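Iota-carrageenase (Alteromonas sp., PDB 1H80) hydrolyses internal beta-1,4 linkages of iota-carrageenan, a sulfated galactan of red algal cell walls, with inversion of the anomeric configuration. Local coordinates at residues 249-254 with 346-351; 275-280 with 419-424; 406-411 with 437-442. All blocks are in the same frame, centred on the assembly; numbering follows the deposited sequence.

Contact 1 of 3, residues 249-254 with 346-351; sequences VMFGPH and GSFGTV
Residues 249-254 and 346-351 run nearly antiparallel, their touching parts 164° apart end to end, and meet through one backbone bond, Gly-346 N to His-254 O, which is short at 2.6 Å and bent. This is interior packing of the beta-helix fold: strand 250-252 belongs to one parallel sheet of the helix, and the loop after helix 331-340 comes up against its inward-pointing side chains before leading into strand 351-359. Phe-251 and Phe-348 form a T-shaped pair, with ring planes at 87° and centroids 5.2 Å apart. The edge of Phe-251 is the probing part, its CD2 sitting over the centre of the Phe-348 face. In both residues CG is anti to the carbonyl carbon (chi1 -63° in Phe-251), and the two rings enter the same interior space, where each also touches Val-261. The outer end of Phe-251 slides past Val-351, whose CG1 comes to 3.5 Å from Phe-251 CZ. Pro-253 meets the rim of Phe-348: its CD lies 3.6 Å from Phe-348 CE1, near the plane of that ring. His-254 points away, and its NE2 is hydrogen-bonded to Glu-218. Nearer the backbone bond, the CB-CG side of the proline ring sits over the face of the peptide that links Gly-346 to Ser-347, with Pro-253 CB 3.3 Å from Ser-347 N.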
# COMPACT_ATOMS: atom_id res chain seq x y z
N VAL A 249 8.97 0.44 1.67
CA VAL A 249 8.47 -0.85 2.11
C VAL A 249 8.29 -0.85 3.62
O VAL A 249 9.17 -0.43 4.36
CB VAL A 249 9.46 -1.97 1.74
CG1 VAL A 249 8.95 -3.30 2.27
CG2 VAL A 249 9.63 -2.03 0.23
N MET A 250 7.13 -1.32 4.07
CA MET A 250 6.87 -1.36 5.50
C MET A 250 6.21 -2.66 5.93
O MET A 250 5.33 -3.18 5.24
CB MET A 250 6.00 -0.16 5.90
CG MET A 250 5.56 -0.17 7.35
SD MET A 250 3.97 -0.98 7.55
CE MET A 250 2.95 0.45 7.90
N PHE A 251 6.66 -3.18 7.06
CA PHE A 251 6.11 -4.41 7.61
C PHE A 251 5.46 -4.06 8.94
O PHE A 251 6.10 -3.48 9.82
CB PHE A 251 7.21 -5.45 7.86
CG PHE A 251 7.92 -5.90 6.62
CD1 PHE A 251 8.99 -5.18 6.11
CD2 PHE A 251 7.51 -7.05 5.95
CE1 PHE A 251 9.65 -5.59 4.96
CE2 PHE A 251 8.16 -7.47 4.80
CZ PHE A 251 9.23 -6.74 4.30
N GLY A 252 4.18 -4.39 9.08
CA GLY A 252 3.46 -4.12 10.30
C GLY A 252 2.40 -5.20 10.40
O GLY A 252 1.28 -5.01 9.94
N PRO A 253 2.73 -6.35 11.01
CA PRO A 253 1.79 -7.46 11.14
C PRO A 253 0.63 -7.29 12.10
O PRO A 253 -0.34 -8.04 12.03
CB PRO A 253 2.70 -8.61 11.54
CG PRO A 253 3.68 -7.93 12.45
CD PRO A 253 4.01 -6.65 11.70
N HIS A 254 0.71 -6.30 12.98
CA HIS A 254 -0.35 -6.09 13.96
C HIS A 254 -0.58 -7.39 14.72
O HIS A 254 0.30 -7.85 15.44
CB HIS A 254 -1.63 -5.61 13.28
CG HIS A 254 -1.59 -4.16 12.88
ND1 HIS A 254 -2.36 -3.20 13.49
CD2 HIS A 254 -0.85 -3.51 11.95
CE1 HIS A 254 -2.09 -2.02 12.97
NE2 HIS A 254 -1.18 -2.18 12.03
N GLY A 346 1.41 -10.13 16.09
CA GLY A 346 1.60 -10.63 14.74
C GLY A 346 3.07 -10.74 14.41
O GLY A 346 3.93 -10.28 15.16
N SER A 347 3.36 -11.35 13.27
CA SER A 347 4.74 -11.53 12.85
C SER A 347 4.82 -11.85 11.37
O SER A 347 3.80 -11.89 10.67
CB SER A 347 5.36 -12.69 13.63
OG SER A 347 4.65 -13.90 13.38
N PHE A 348 6.04 -12.04 10.90
CA PHE A 348 6.31 -12.42 9.53
C PHE A 348 7.27 -13.59 9.62
O PHE A 348 7.96 -13.76 10.63
CB PHE A 348 6.94 -11.28 8.73
CG PHE A 348 5.96 -10.27 8.24
CD1 PHE A 348 5.60 -9.18 9.03
CD2 PHE A 348 5.37 -10.41 6.99
CE1 PHE A 348 4.66 -8.25 8.59
CE2 PHE A 348 4.43 -9.48 6.53
CZ PHE A 348 4.08 -8.40 7.33
N GLY A 349 7.30 -14.41 8.58
CA GLY A 349 8.20 -15.55 8.57
C GLY A 349 9.59 -15.12 8.19
O GLY A 349 10.17 -14.23 8.81
N THR A 350 10.13 -15.75 7.15
CA THR A 350 11.46 -15.42 6.68
C THR A 350 11.33 -14.19 5.80
O THR A 350 10.70 -14.24 4.74
CB THR A 350 12.07 -16.57 5.88
OG1 THR A 350 12.18 -17.72 6.73
CG2 THR A 350 13.45 -16.20 5.35
N VAL A 351 11.91 -13.08 6.25
CA VAL A 351 11.86 -11.83 5.49
C VAL A 351 13.26 -11.35 5.18
O VAL A 351 14.09 -11.18 6.08
CB VAL A 351 11.14 -10.72 6.28
CG1 VAL A 351 11.19 -9.41 5.50
CG2 VAL A 351 9.69 -11.12 6.54

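Contact 2 of 3, residues 275-280 with 419-424. With CA (calcium ion), chain E.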
# COMPACT_ATOMS: atom_id res chain seq x y z
N VAL A 275 13.09 1.33 4.38
CA VAL A 275 12.40 0.16 4.90
C VAL A 275 12.03 0.42 6.35
O VAL A 275 12.82 0.99 7.11
CB VAL A 275 13.29 -1.10 4.83
CG1 VAL A 275 12.53 -2.31 5.35
CG2 VAL A 275 13.75 -1.33 3.40
N ARG A 276 10.83 -0.00 6.72
CA ARG A 276 10.37 0.18 8.08
C ARG A 276 9.65 -1.07 8.55
O ARG A 276 8.82 -1.63 7.85
CB ARG A 276 9.42 1.37 8.16
CG ARG A 276 8.70 1.48 9.48
CD ARG A 276 7.74 2.65 9.47
NE ARG A 276 6.60 2.42 10.34
CZ ARG A 276 5.55 3.22 10.41
NH1 ARG A 276 5.49 4.32 9.67
NH2 ARG A 276 4.54 2.93 11.23
N SER A 277 9.99 -1.52 9.76
CA SER A 277 9.36 -2.70 10.33
C SER A 277 8.86 -2.36 11.73
O SER A 277 9.61 -1.89 12.58
CB SER A 277 10.36 -3.86 10.40
OG SER A 277 10.79 -4.23 9.10
N ASP A 278 7.57 -2.59 11.94
CA ASP A 278 6.94 -2.32 13.23
C ASP A 278 6.72 -3.60 14.00
O ASP A 278 6.53 -4.67 13.41
CB ASP A 278 5.57 -1.65 13.04
CG ASP A 278 5.65 -0.29 12.39
OD1 ASP A 278 6.77 0.22 12.18
OD2 ASP A 278 4.58 0.27 12.09
N SER A 279 6.74 -3.50 15.31
CA SER A 279 6.51 -4.67 16.14
C SER A 279 5.06 -5.11 16.01
O SER A 279 4.17 -4.30 15.78
CB SER A 279 6.81 -4.34 17.61
OG SER A 279 6.47 -5.43 18.45
N GLY A 280 4.83 -6.42 16.14
CA GLY A 280 3.47 -6.91 16.10
C GLY A 280 2.96 -6.56 17.48
O GLY A 280 3.77 -6.39 18.40
N TYR A 419 9.95 -10.87 15.18
CA TYR A 419 10.23 -11.40 13.86
C TYR A 419 11.37 -10.55 13.33
O TYR A 419 11.62 -9.45 13.83
CB TYR A 419 9.00 -11.32 12.94
CG TYR A 419 8.56 -9.93 12.54
CD1 TYR A 419 7.76 -9.15 13.39
CD2 TYR A 419 8.94 -9.40 11.31
CE1 TYR A 419 7.35 -7.87 13.01
CE2 TYR A 419 8.53 -8.13 10.93
CZ TYR A 419 7.75 -7.37 11.77
OH TYR A 419 7.36 -6.10 11.39
N ASP A 420 12.08 -11.07 12.34
CA ASP A 420 13.21 -10.33 11.80
C ASP A 420 13.11 -10.02 10.32
O ASP A 420 12.76 -10.87 9.50
CB ASP A 420 14.51 -11.09 12.05
CG ASP A 420 14.76 -11.36 13.51
OD1 ASP A 420 14.58 -10.43 14.33
OD2 ASP A 420 15.16 -12.49 13.84
N VAL A 421 13.42 -8.77 9.99
CA VAL A 421 13.43 -8.33 8.61
C VAL A 421 14.92 -8.13 8.35
O VAL A 421 15.50 -7.12 8.75
CB VAL A 421 12.67 -7.00 8.44
CG1 VAL A 421 12.85 -6.48 7.02
CG2 VAL A 421 11.19 -7.21 8.74
N LYS A 422 15.54 -9.12 7.72
CA LYS A 422 16.96 -9.05 7.43
C LYS A 422 17.21 -8.18 6.21
O LYS A 422 16.61 -8.38 5.16
CB LYS A 422 17.52 -10.46 7.20
CG LYS A 422 17.44 -11.37 8.42
CD LYS A 422 18.25 -12.65 8.20
CE LYS A 422 18.37 -13.48 9.47
NZ LYS A 422 17.36 -14.58 9.55
N THR A 423 18.10 -7.20 6.36
CA THR A 423 18.43 -6.32 5.25
C THR A 423 19.86 -6.57 4.78
O THR A 423 20.74 -6.86 5.59
CB THR A 423 18.29 -4.84 5.67
OG1 THR A 423 19.19 -4.56 6.74
CG2 THR A 423 16.86 -4.55 6.11
N PHE A 424 20.07 -6.46 3.48
CA PHE A 424 21.38 -6.68 2.89
C PHE A 424 21.74 -5.53 1.97
O PHE A 424 20.88 -4.98 1.28
CB PHE A 424 21.41 -7.99 2.10
CG PHE A 424 21.03 -9.20 2.90
CD1 PHE A 424 19.69 -9.48 3.16
CD2 PHE A 424 22.00 -10.06 3.39
CE1 PHE A 424 19.33 -10.60 3.90
CE2 PHE A 424 21.65 -11.19 4.14
CZ PHE A 424 20.31 -11.46 4.39
CA CA E . 13.38 -8.45 15.17
O HOH W 1 14.49 -7.54 13.09
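Tyr-419 joins Asp-278 and a calcium ion through opposite ends of one residue: its hydroxyl donates to Asp-278 O over 2.6 Å, while its own backbone oxygen, Tyr-419 O, binds the metal at 2.4 Å. The phenol reaches the carbonyl because CG stands between the backbone N and the carbonyl carbon (chi1 68°), swinging the ring away from the metal and across to residues 275-280. It arrives edge-on, with Asp-278 O near the ring plane, and the hydroxyl lies tilted from the carbonyl plane by 24°. While the backbone oxygen of Asp-278 receives the tyrosine, its carboxylate is held on the other side of the strand by Arg-276. The guanidinium grips it side-on: Arg-276 NE to Asp-278 OD1 is nearly straight at 2.9 Å, Arg-276 NH2 to Asp-278 OD2 spans 2.8 Å, and each oxygen offers its syn lone pair. This two-point salt bridge fixes the rotation of the carboxylate. Farther along, Val-421 packs against Ser-277, with Val-421 CG2 3.8 Å from Ser-277 CB, and Val-421 also leans on Phe-251 and Val-353. At the metal, Asp-420 OD1 and a water each bind at 2.5 Å, and Thr-411 and Asp-418 complete the coordination. Strands 275-277 and 421-429 belong to different sheets and face each other without pairing, as is typical of the interior of a parallel beta-helix, here with a calcium site in the loop leading into strand 421-429.

Contact 3 of 3, residues 406-411 with 437-442. With CA (calcium ion), chain E.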
# COMPACT_ATOMS: atom_id res chain seq x y z
N ALA A 406 18.02 4.91 6.90
CA ALA A 406 17.87 4.06 5.73
C ALA A 406 16.86 2.99 6.12
O ALA A 406 15.98 2.62 5.35
CB ALA A 406 19.20 3.42 5.37
N VAL A 407 16.99 2.50 7.35
CA VAL A 407 16.13 1.46 7.87
C VAL A 407 15.65 1.74 9.29
O VAL A 407 16.42 2.19 10.14
CB VAL A 407 16.86 0.10 7.87
CG1 VAL A 407 15.97 -0.98 8.50
CG2 VAL A 407 17.25 -0.28 6.46
N ILE A 408 14.37 1.48 9.53
CA ILE A 408 13.79 1.64 10.85
C ILE A 408 13.24 0.27 11.20
O ILE A 408 12.46 -0.32 10.44
CB ILE A 408 12.66 2.68 10.87
CG1 ILE A 408 13.24 4.07 10.58
CG2 ILE A 408 11.98 2.68 12.24
CD1 ILE A 408 12.19 5.18 10.55
N ASP A 409 13.67 -0.27 12.34
CA ASP A 409 13.21 -1.57 12.78
C ASP A 409 12.88 -1.47 14.26
O ASP A 409 13.79 -1.47 15.10
CB ASP A 409 14.30 -2.62 12.58
CG ASP A 409 13.83 -4.03 12.94
OD1 ASP A 409 12.96 -4.15 13.82
OD2 ASP A 409 14.34 -5.00 12.35
N THR A 410 11.60 -1.39 14.58
CA THR A 410 11.19 -1.28 15.97
C THR A 410 10.64 -2.60 16.53
O THR A 410 9.84 -2.59 17.46
CB THR A 410 10.13 -0.17 16.16
OG1 THR A 410 9.01 -0.42 15.31
CG2 THR A 410 10.73 1.19 15.82
N THR A 411 11.07 -3.72 15.95
CA THR A 411 10.63 -5.02 16.45
C THR A 411 11.47 -5.31 17.69
O THR A 411 12.66 -4.99 17.73
CB THR A 411 10.85 -6.14 15.41
OG1 THR A 411 12.24 -6.25 15.09
CG2 THR A 411 10.06 -5.85 14.14
N LYS A 437 21.71 5.28 10.44
CA LYS A 437 21.67 4.41 9.28
C LYS A 437 20.48 3.50 9.56
O LYS A 437 19.54 3.42 8.77
CB LYS A 437 22.95 3.59 9.14
CG LYS A 437 22.90 2.63 7.96
CD LYS A 437 24.17 1.81 7.83
CE LYS A 437 24.07 0.84 6.66
NZ LYS A 437 25.29 -0.01 6.52
N THR A 438 20.53 2.83 10.70
CA THR A 438 19.45 1.95 11.12
C THR A 438 18.99 2.38 12.51
O THR A 438 19.80 2.50 13.43
CB THR A 438 19.89 0.46 11.20
OG1 THR A 438 20.19 -0.02 9.88
CG2 THR A 438 18.78 -0.39 11.79
N ILE A 439 17.70 2.64 12.64
CA ILE A 439 17.13 3.02 13.92
C ILE A 439 16.43 1.78 14.43
O ILE A 439 15.58 1.21 13.75
CB ILE A 439 16.09 4.15 13.77
CG1 ILE A 439 16.79 5.44 13.33
CG2 ILE A 439 15.35 4.36 15.08
CD1 ILE A 439 15.84 6.58 13.04
N ASP A 440 16.80 1.34 15.63
CA ASP A 440 16.19 0.16 16.22
C ASP A 440 15.79 0.46 17.66
O ASP A 440 15.77 1.61 18.08
CB ASP A 440 17.15 -1.04 16.16
CG ASP A 440 18.54 -0.71 16.68
OD1 ASP A 440 18.64 -0.06 17.74
OD2 ASP A 440 19.52 -1.11 16.02
N THR A 441 15.47 -0.59 18.42
CA THR A 441 15.05 -0.41 19.80
C THR A 441 16.17 0.09 20.72
O THR A 441 15.90 0.58 21.81
CB THR A 441 14.49 -1.72 20.38
OG1 THR A 441 15.50 -2.73 20.34
CG2 THR A 441 13.29 -2.18 19.55
N ASN A 442 17.42 -0.05 20.28
CA ASN A 442 18.55 0.40 21.09
C ASN A 442 18.96 1.84 20.81
O ASN A 442 19.74 2.42 21.56
CB ASN A 442 19.77 -0.51 20.86
CG ASN A 442 19.59 -1.89 21.45
OD1 ASN A 442 19.31 -2.03 22.64
ND2 ASN A 442 19.78 -2.91 20.62
CA CA E . 13.38 -8.45 15.17
O HOH W 2 14.45 -3.42 16.77
O HOH W 1 14.49 -7.54 13.09
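Asp-409 N donates to Ile-439 O in an almost straight bond of 2.8 Å (174° at the hydrogen), and Ile-439 N returns one of equal length to Val-407 O, the alternation of parallel strands. At the start of the pair Lys-437 O is gripped twice, by Ala-406 N at 2.8 Å and by Val-407 N at 3.1 Å. At the far end the Asp-409 carboxylate organises the turn: its OD1 accepts from Thr-411 N, an Asx turn, and from the Thr-411 hydroxyl, with Asp-409 OD1 2.6 Å from Thr-411 OG1. That same OG1 binds the calcium ion, and Asp-409 OD2 accepts from a metal-bound water, so Asp-409 lies in the second shell and probably helps to hold Thr-411 and the water in place. Ile-408 and Ile-439 share one face of the sheet, with Ile-408 CG1 4.3 Å from Ile-439 CB, and Val-407 and Thr-438 share the other. Farther on, the methyl of Thr-441 is turned toward the calcium-site loop, its CG2 3.4 Å from Thr-411 O. Strand 438-439 is one of two edge strands of its five-stranded parallel sheet, and the in-register pairing of strands from successive turns, with Ile-408 stacked on Ile-439, is typical of the parallel beta-helix.

Overall arrangement
Of the segments in these contacts, strand 250-252 comes first along the chain; strand 275-277, its neighbour in the five-stranded parallel sheet, follows and opens contact 2. Contact 1 then closes a loop of 91 residues when 346-351 returns to 249-254. Before contact 2 closes at 419-424, 406-411 opens contact 3, which closes last at 437-442. Contact 2 therefore crosses both of the others, whereas contacts 1 and 3 lie in series. Contact 2 also sits between them in space, its centre about 7 Å from that of contact 1 and about 8 Å from that of contact 3. Contacts 1 and 2 link this sheet to the chain entering strands 351-359 and 421-429; contact 3 pairs strand 407-409 with edge strand 438-439. Contacts 2 and 3 share the calcium ion.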